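Vesicular integral-membrane protein VIP36 (Canis lupus familiaris, PDB 2DUQ) acts as a calcium-dependent intracellular lectin of the early secretory pathway, binding high-mannose glycans and helping to transport and sort the glycoproteins that carry them. Local coordinates at residues L12-Q17 and D219-K224. Numbering follows the deposited sequence.
Sequences LIKPYQ and DIISMK
Leu-12 and Met-223 face each other as an antiparallel hydrogen-bonded pair: Leu-12 N donates a hydrogen bond to Met-223 O at 2.7 Å, and Met-223 N donates one to Leu-12 O at 2.9 Å. This single bridge fastens the N-terminal loop to strand 217-227 of the lumenal L-type lectin domain, a legume-lectin-like β-sandwich. Beyond it the loop leaves the strand around the cis peptide that precedes Pro-15, yet Tyr-16 reaches back. With CG beside its own backbone N (chi1 -59°), the ring extends to the strand and its OH donates to Ile-221 O at 2.5 Å. The acceptor lies at the ring edge, in plane, and the hydroxyl meets a lone pair in the carbonyl plane. Ile-221 and Ser-222 form a classic β-bulge opposite His-69; tyrosine suits this place because its flat ring carries a hydroxyl far from the backbone. On the buried side, Leu-12 CD2 touches Ile-220 CG2 at 3.9 Å and Met-223 CE at 4.0 Å. Branched leucine and flexible methionine, bent at chi3 (-83°), suit this interior, where both also touch Trp-27 of the other sheet. Elsewhere, the extended Lys-14 lays CE against Ile-221 CG2 at 3.5 Å while NZ hydrogen-bonds to Gln-38 OE1, and Ile-13 CG1 crosses the aliphatic stem of Lys-224. Three hydrogen bonds, all accepted by main-chain carbonyls, thus probably set the loop's position, with apolar contacts filling in around them.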
loop_
_atom_site.group_PDB
_atom_site.type_symbol
_atom_site.label_atom_id
_atom_site.label_comp_id
_atom_site.label_asym_id
_atom_site.label_seq_id
_atom_site.Cartn_x
_atom_site.Cartn_y
_atom_site.Cartn_z
ATOM N N LEU A 12 -10.935 6.448 -3.657
ATOM C CA LEU A 12 -10.807 7.772 -3.032
ATOM C C LEU A 12 -10.487 8.782 -4.131
ATOM O O LEU A 12 -9.395 8.783 -4.711
ATOM C CB LEU A 12 -9.716 7.762 -1.948
ATOM C CG LEU A 12 -9.354 9.104 -1.266
ATOM C CD1 LEU A 12 -10.227 9.349 -0.053
ATOM C CD2 LEU A 12 -7.874 9.078 -0.856
ATOM N N ILE A 13 -11.453 9.651 -4.439
ATOM C CA ILE A 13 -11.318 10.552 -5.582
ATOM C C ILE A 13 -11.796 11.956 -5.217
ATOM O O ILE A 13 -12.865 12.091 -4.617
ATOM C CB ILE A 13 -12.166 10.045 -6.777
ATOM C CG1 ILE A 13 -11.914 8.544 -7.028
ATOM C CG2 ILE A 13 -11.882 10.883 -8.031
ATOM C CD1 ILE A 13 -12.815 7.904 -8.086
ATOM N N LYS A 14 -11.050 12.976 -5.635
ATOM C CA LYS A 14 -11.436 14.379 -5.383
ATOM C C LYS A 14 -12.636 14.769 -6.244
ATOM O O LYS A 14 -12.660 14.450 -7.439
ATOM C CB LYS A 14 -10.299 15.340 -5.703
ATOM C CG LYS A 14 -9.102 15.244 -4.808
ATOM C CD LYS A 14 -8.028 16.149 -5.358
ATOM C CE LYS A 14 -6.730 15.909 -4.674
ATOM N NZ LYS A 14 -5.769 17.005 -4.896
ATOM N N PRO A 15 -13.621 15.482 -5.657
ATOM C CA PRO A 15 -13.676 15.898 -4.250
ATOM C C PRO A 15 -14.108 14.748 -3.334
ATOM O O PRO A 15 -15.095 14.072 -3.599
ATOM C CB PRO A 15 -14.693 17.049 -4.263
ATOM C CG PRO A 15 -15.577 16.757 -5.428
ATOM C CD PRO A 15 -14.783 15.978 -6.429
ATOM N N TYR A 16 -13.345 14.522 -2.265
ATOM C CA TYR A 16 -13.530 13.335 -1.427
ATOM C C TYR A 16 -14.960 13.242 -0.924
ATOM O O TYR A 16 -15.510 14.218 -0.391
ATOM C CB TYR A 16 -12.546 13.346 -0.260
ATOM C CG TYR A 16 -11.094 13.386 -0.677
ATOM C CD1 TYR A 16 -10.185 14.209 -0.019
ATOM C CD2 TYR A 16 -10.622 12.586 -1.738
ATOM C CE1 TYR A 16 -8.855 14.259 -0.402
ATOM C CE2 TYR A 16 -9.299 12.629 -2.128
ATOM C CZ TYR A 16 -8.418 13.444 -1.451
ATOM O OH TYR A 16 -7.101 13.493 -1.801
ATOM N N GLN A 17 -15.562 12.070 -1.090
ATOM C CA GLN A 17 -16.975 11.884 -0.772
ATOM C C GLN A 17 -17.252 12.032 0.727
ATOM O O GLN A 17 -16.637 11.361 1.568
ATOM C CB GLN A 17 -17.513 10.551 -1.326
ATOM C CG GLN A 17 -19.020 10.411 -1.178
ATOM C CD GLN A 17 -19.599 9.271 -2.001
ATOM O OE1 GLN A 17 -19.455 9.249 -3.222
ATOM N NE2 GLN A 17 -20.268 8.336 -1.340
ATOM N N ASP A 219 1.430 11.280 1.845
ATOM C CA ASP A 219 0.095 11.653 1.332
ATOM C C ASP A 219 -0.490 10.642 0.348
ATOM O O ASP A 219 0.195 10.150 -0.539
ATOM C CB ASP A 219 0.153 12.996 0.584
ATOM C CG ASP A 219 0.603 14.167 1.455
ATOM O OD1 ASP A 219 0.550 14.096 2.709
ATOM O OD2 ASP A 219 0.993 15.200 0.867
ATOM N N ILE A 220 -1.777 10.368 0.497
ATOM C CA ILE A 220 -2.543 9.708 -0.532
ATOM C C ILE A 220 -3.436 10.769 -1.162
ATOM O O ILE A 220 -4.152 11.475 -0.453
ATOM C CB ILE A 220 -3.388 8.581 0.078
ATOM C CG1 ILE A 220 -2.476 7.614 0.868
ATOM C CG2 ILE A 220 -4.223 7.857 -0.993
ATOM C CD1 ILE A 220 -1.350 6.945 0.034
ATOM N N ILE A 221 -3.345 10.908 -2.481
ATOM C CA ILE A 221 -4.109 11.940 -3.199
ATOM C C ILE A 221 -5.362 11.283 -3.763
ATOM O O ILE A 221 -6.481 11.784 -3.568
ATOM C CB ILE A 221 -3.232 12.646 -4.256
ATOM C CG1 ILE A 221 -2.051 13.330 -3.558
ATOM C CG2 ILE A 221 -4.036 13.677 -5.042
ATOM C CD1 ILE A 221 -0.786 13.205 -4.268
ATOM N N SER A 222 -5.194 10.118 -4.397
ATOM C CA SER A 222 -6.337 9.352 -4.878
ATOM C C SER A 222 -6.025 7.866 -4.924
ATOM O O SER A 222 -4.863 7.474 -5.043
ATOM C CB SER A 222 -6.751 9.817 -6.289
ATOM O OG SER A 222 -5.750 9.520 -7.244
ATOM N N MET A 223 -7.068 7.055 -4.804
ATOM C CA MET A 223 -6.936 5.614 -4.990
ATOM C C MET A 223 -8.111 5.200 -5.866
ATOM O O MET A 223 -9.263 5.458 -5.520
ATOM C CB MET A 223 -6.974 4.865 -3.662
ATOM C CG MET A 223 -5.770 5.134 -2.732
ATOM S SD MET A 223 -5.902 4.212 -1.193
ATOM C CE MET A 223 -6.960 5.256 -0.209
ATOM N N LYS A 224 -7.812 4.584 -7.000
ATOM C CA LYS A 224 -8.834 4.241 -7.983
ATOM C C LYS A 224 -8.765 2.754 -8.236
ATOM O O LYS A 224 -7.743 2.260 -8.706
ATOM C CB LYS A 224 -8.618 5.031 -9.279
ATOM C CG LYS A 224 -8.937 6.524 -9.127
ATOM C CD LYS A 224 -8.601 7.286 -10.414
ATOM C CE LYS A 224 -8.728 8.784 -10.199
ATOM N NZ LYS A 224 -9.289 9.462 -11.415
#